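Local atomic coordinates of 5-carboxyvanillate decarboxylase (Sphingomonas paucimobilis, PDB entry 4L6D), a protein that probably removes the 5-carboxyl group of 5-carboxyvanillate to give vanillate, using a manganese-containing active site of the amidohydrolase fold. Residues D240-H243 against G244-T247; L255-K258 against P259-F263. All blocks are in the same frame, centred on the assembly; numbering follows the deposited sequence.

Contact 1 (D240-H243 against G244-T247); sequences DYMH and GNAT. With VNL (4-hydroxy-3-methoxybenzoate), chain L; EPE (4-(2-hydroxyethyl)-1-piperazine ethanesulfonic acid), chain M.
Gly244 meets Tyr241 through water 1, which accepts from Gly244 N at 2.9 Å and donates to Tyr241 O, also at 2.9 Å. Its neighbour Asn245 reaches the same carbonyl through the hydroxyl of the bound HEPES buffer molecule (EPE). EPE O8 donates to Tyr241 O at 2.7 Å and accepts from Asn245 N. Since Tyr241 O and Asn245 N lie 5.1 Å apart, the buffer hydroxyl is wedged into a stretched turn. The piperazine ring places C3 over a face of the Tyr241 ring, offset toward its rim. Beside it, the Asn245 amide runs alongside the Met242 side chain, pointing the same way, with ND2 3.5 Å from SD. This opened turn belongs to helix 236-249, which comes after strand 223-225 and the short helix 226-230 in the parallel eight-stranded barrel of the amidohydrolase fold; on it, Met242 and His243 pack on Ile195 of the second subunit. Regular i to i+4 bonding resumes at Ala246, whose N donates to Met242 O at 3.1 Å, while its CB leans on His243 O. Thr247 N in turn donates to His243 O at 3.0 Å. With CG anti to the backbone N (chi1 -167°), the His243 imidazole is brought to Thr247, whose CG2 lies over one face in a CH-pi contact, 3.9 Å from the ring centroid and 25° off the normal.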
loop_
_atom_site.group_PDB
_atom_site.type_symbol
_atom_site.label_atom_id
_atom_site.label_comp_id
_atom_site.label_asym_id
_atom_site.label_seq_id
_atom_site.Cartn_x
_atom_site.Cartn_y
_atom_site.Cartn_z
ATOM N N ASP A 240 0.976 -5.746 12.971
ATOM C CA ASP A 240 1.159 -6.282 14.313
ATOM C C ASP A 240 1.090 -7.807 14.293
ATOM O O ASP A 240 1.904 -8.490 14.924
ATOM C CB ASP A 240 0.080 -5.762 15.264
ATOM C CG ASP A 240 0.313 -4.338 15.710
ATOM O OD1 ASP A 240 1.372 -3.770 15.399
ATOM O OD2 ASP A 240 -0.593 -3.798 16.377
ATOM N N TYR A 241 0.100 -8.353 13.594
ATOM C CA TYR A 241 -0.069 -9.798 13.610
ATOM C C TYR A 241 1.173 -10.526 13.104
ATOM O O TYR A 241 1.612 -11.513 13.703
ATOM C CB TYR A 241 -1.318 -10.292 12.844
ATOM C CG TYR A 241 -1.418 -11.791 13.018
ATOM C CD1 TYR A 241 -2.053 -12.329 14.126
ATOM C CD2 TYR A 241 -0.776 -12.671 12.135
ATOM C CE1 TYR A 241 -2.086 -13.698 14.340
ATOM C CE2 TYR A 241 -0.804 -14.037 12.342
ATOM C CZ TYR A 241 -1.463 -14.546 13.446
ATOM O OH TYR A 241 -1.492 -15.901 13.672
ATOM N N MET A 242 1.727 -10.044 11.994
ATOM C CA MET A 242 2.816 -10.754 11.337
ATOM C C MET A 242 4.191 -10.438 11.913
ATOM O O MET A 242 5.184 -11.023 11.495
ATOM C CB MET A 242 2.787 -10.480 9.829
ATOM C CG MET A 242 1.635 -11.198 9.111
ATOM S SD MET A 242 1.850 -12.970 9.285
ATOM C CE MET A 242 0.339 -13.646 8.563
ATOM N N HIS A 243 4.256 -9.534 12.886
ATOM C CA HIS A 243 5.552 -9.130 13.415
ATOM C C HIS A 243 6.313 -10.286 14.078
ATOM O O HIS A 243 7.539 -10.367 13.965
ATOM C CB HIS A 243 5.394 -7.965 14.385
ATOM C CG HIS A 243 6.691 -7.306 14.724
ATOM N ND1 HIS A 243 7.083 -7.057 16.021
ATOM C CD2 HIS A 243 7.705 -6.881 13.933
ATOM C CE1 HIS A 243 8.271 -6.476 16.013
ATOM N NE2 HIS A 243 8.672 -6.360 14.759
ATOM N N GLY A 244 5.594 -11.180 14.757
ATOM C CA GLY A 244 6.203 -12.372 15.320
ATOM C C GLY A 244 6.957 -13.190 14.285
ATOM O O GLY A 244 8.097 -13.598 14.515
ATOM N N ASN A 245 6.335 -13.428 13.135
ATOM C CA ASN A 245 7.024 -14.156 12.076
ATOM C C ASN A 245 8.252 -13.398 11.590
ATOM O O ASN A 245 9.281 -14.001 11.300
ATOM C CB ASN A 245 6.104 -14.416 10.884
ATOM C CG ASN A 245 5.055 -15.468 11.171
ATOM O OD1 ASN A 245 5.198 -16.288 12.083
ATOM N ND2 ASN A 245 3.987 -15.454 10.382
ATOM N N ALA A 246 8.141 -12.078 11.492
ATOM C CA ALA A 246 9.256 -11.267 11.017
ATOM C C ALA A 246 10.472 -11.369 11.947
ATOM O O ALA A 246 11.608 -11.474 11.479
ATOM C CB ALA A 246 8.826 -9.815 10.844
ATOM N N THR A 247 10.244 -11.346 13.260
ATOM C CA THR A 247 11.357 -11.415 14.206
ATOM C C THR A 247 11.853 -12.846 14.404
ATOM O O THR A 247 13.025 -13.061 14.711
ATOM C CB THR A 247 11.014 -10.790 15.592
ATOM O OG1 THR A 247 9.910 -11.481 16.191
ATOM C CG2 THR A 247 10.680 -9.303 15.451
HETATM C C1 VNL L . -5.862 -2.955 15.617
HETATM C CO1 VNL L . -4.620 -2.702 15.007
HETATM C CO2 VNL L . -5.974 -3.764 16.770
HETATM C CM1 VNL L . -3.442 -3.259 15.532
HETATM C CM2 VNL L . -4.821 -4.332 17.309
HETATM O OM VNL L . -4.802 -5.134 18.423
HETATM C CZ VNL L . -3.519 -4.074 16.669
HETATM C CC VNL L . -7.104 -2.345 15.037
HETATM C CV VNL L . -6.017 -5.422 19.137
HETATM O O1 VNL L . -7.071 -1.175 14.557
HETATM O O2 VNL L . -8.147 -3.047 15.059
HETATM O O3 VNL L . -2.443 -4.753 17.194
HETATM N N1 EPE M . 0.626 -12.929 18.383
HETATM C C2 EPE M . 0.402 -12.557 16.975
HETATM C C3 EPE M . 1.039 -13.582 16.052
HETATM N N4 EPE M . 2.422 -13.866 16.376
HETATM C C5 EPE M . 2.787 -13.967 17.781
HETATM C C6 EPE M . 2.066 -12.966 18.683
HETATM C C7 EPE M . 3.109 -14.778 15.477
HETATM C C8 EPE M . 2.808 -14.504 14.008
HETATM O O8 EPE M . 3.520 -13.356 13.613
HETATM C C9 EPE M . -0.000 -11.895 19.225
HETATM O O HOH W 1 3.080 -10.884 16.082
#

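Contact 2 (L255-K258 against P259-F263); sequences LKLK and PSEYF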
loop_
_atom_site.group_PDB
_atom_site.type_symbol
_atom_site.label_atom_id
_atom_site.label_comp_id
_atom_site.label_asym_id
_atom_site.label_seq_id
_atom_site.Cartn_x
_atom_site.Cartn_y
_atom_site.Cartn_z
ATOM N N LEU A 255 11.655 -5.538 19.091
ATOM C CA LEU A 255 11.228 -4.171 19.355
ATOM C C LEU A 255 10.544 -4.068 20.712
ATOM O O LEU A 255 9.938 -5.028 21.196
ATOM C CB LEU A 255 10.252 -3.705 18.269
ATOM C CG LEU A 255 10.695 -3.755 16.802
ATOM C CD1 LEU A 255 9.621 -3.148 15.911
ATOM C CD2 LEU A 255 12.027 -3.025 16.632
ATOM N N LYS A 256 10.641 -2.894 21.324
ATOM C CA LYS A 256 10.010 -2.678 22.619
ATOM C C LYS A 256 8.485 -2.666 22.510
ATOM O O LYS A 256 7.796 -3.199 23.389
ATOM C CB LYS A 256 10.509 -1.361 23.220
ATOM C CG LYS A 256 9.960 -1.050 24.603
ATOM C CD LYS A 256 10.354 0.379 25.009
ATOM C CE LYS A 256 9.784 0.753 26.374
ATOM N NZ LYS A 256 10.362 -0.077 27.471
ATOM N N LEU A 257 7.969 -2.073 21.433
ATOM C CA LEU A 257 6.530 -1.928 21.227
ATOM C C LEU A 257 6.092 -2.706 19.995
ATOM O O LEU A 257 6.923 -3.217 19.239
ATOM C CB LEU A 257 6.157 -0.458 21.013
ATOM C CG LEU A 257 6.643 0.585 22.029
ATOM C CD1 LEU A 257 6.168 1.970 21.612
ATOM C CD2 LEU A 257 6.179 0.268 23.436
ATOM N N LYS A 258 4.785 -2.766 19.779
ATOM C CA LYS A 258 4.247 -3.327 18.534
ATOM C C LYS A 258 4.356 -2.293 17.412
ATOM O O LYS A 258 4.343 -1.085 17.671
ATOM C CB LYS A 258 2.770 -3.701 18.706
ATOM C CG LYS A 258 2.483 -4.746 19.774
ATOM C CD LYS A 258 0.992 -5.002 19.901
ATOM C CE LYS A 258 0.711 -5.934 21.078
ATOM N NZ LYS A 258 -0.747 -6.083 21.368
ATOM N N PRO A 259 4.443 -2.750 16.153
ATOM C CA PRO A 259 4.467 -1.812 15.018
ATOM C C PRO A 259 3.392 -0.716 15.080
ATOM O O PRO A 259 3.725 0.460 14.888
ATOM C CB PRO A 259 4.280 -2.739 13.811
ATOM C CG PRO A 259 4.965 -4.011 14.248
ATOM C CD PRO A 259 4.637 -4.152 15.720
ATOM N N SER A 260 2.146 -1.070 15.388
ATOM C CA SER A 260 1.067 -0.083 15.400
ATOM C C SER A 260 1.243 0.890 16.556
ATOM O O SER A 260 0.782 2.038 16.492
ATOM C CB SER A 260 -0.308 -0.757 15.485
ATOM O OG SER A 260 -0.529 -1.292 16.781
ATOM N N GLU A 261 1.915 0.433 17.611
ATOM C CA GLU A 261 2.190 1.306 18.750
ATOM C C GLU A 261 3.231 2.371 18.427
ATOM O O GLU A 261 3.099 3.508 18.873
ATOM C CB GLU A 261 2.550 0.499 20.006
ATOM C CG GLU A 261 1.359 -0.311 20.513
ATOM C CD GLU A 261 1.715 -1.378 21.530
ATOM O OE1 GLU A 261 2.911 -1.679 21.720
ATOM O OE2 GLU A 261 0.776 -1.931 22.151
ATOM N N TYR A 262 4.254 2.019 17.650
ATOM C CA TYR A 262 5.126 3.053 17.090
ATOM C C TYR A 262 4.341 3.999 16.210
ATOM O O TYR A 262 4.568 5.211 16.240
ATOM C CB TYR A 262 6.278 2.461 16.275
ATOM C CG TYR A 262 7.211 1.669 17.140
ATOM C CD1 TYR A 262 8.025 2.307 18.072
ATOM C CD2 TYR A 262 7.238 0.283 17.072
ATOM C CE1 TYR A 262 8.862 1.589 18.892
ATOM C CE2 TYR A 262 8.073 -0.451 17.895
ATOM C CZ TYR A 262 8.883 0.207 18.809
ATOM O OH TYR A 262 9.708 -0.508 19.650
ATOM N N PHE A 263 3.431 3.465 15.395
ATOM C CA PHE A 263 2.731 4.350 14.486
ATOM C C PHE A 263 1.901 5.362 15.280
ATOM O O PHE A 263 1.918 6.548 14.975
ATOM C CB PHE A 263 1.869 3.591 13.467
ATOM C CG PHE A 263 1.460 4.454 12.314
ATOM C CD1 PHE A 263 2.349 4.706 11.280
ATOM C CD2 PHE A 263 0.239 5.098 12.311
ATOM C CE1 PHE A 263 2.008 5.536 10.230
ATOM C CE2 PHE A 263 -0.117 5.939 11.257
ATOM C CZ PHE A 263 0.771 6.156 10.212
#
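Leu257 and Tyr262 form the close-packed side of this helix start. Leu257 CB sits over one face of the phenol in a CH-pi contact, 3.8 Å from the ring centroid, and CD1 of the same leucine reaches CE1. Leu255 crosses the ring obliquely, its CD1 3.7 Å from CE2. At the far end of the ring the phenol oxygen is held: Leu257 N donates to Tyr262 OH at 2.9 Å, and Asp216, on helix 214-217, is its further hydrogen-bond partner. The other side is looser. There Lys258 stretches out fully extended beyond CG, its CG and CD passing across the Glu261 carboxylate, but NZ stays 4.5 Å from Glu261 OE2, beyond a salt bridge. The carboxylate is instead fixed by its other oxygen, because Lys258 N points almost straight at Glu261 OE1 (2.9 Å, 176°), meeting it from above the carboxylate plane. Lys258 O accepts from Tyr262 N at 3.1 Å, closing the first helical turn. With Lys258 as N-cap and Pro259 at N1, Glu261 at N3 supplies one half of a capping box, and the Leu257-Tyr262 pair straddling the cap is a hydrophobic staple, both hallmarks of a helix N terminus.

Overall arrangement
Following the chain, contact 1 comes first, spanning adjacent turns of helix 236-249; a connecting loop then leads into contact 2, which closes the first turn of helix 259-266, just ahead of strand 267-270. The two lie in series, neither nested nor crossing, with centres about 11 Å apart. They nevertheless touch: a probable hydrogen bond joins Asp240 OD2 to Ser260 OG at 2.5 Å, and Leu255 CD1 packs against His243 NE2. The two helices are thus tied together beside a bound vanillate that touches both Asp240 and Ser260, at a site distinct from the manganese centre. Contact 1 also faces the second subunit, whereas no other protein chain of the assembly touches contact 2.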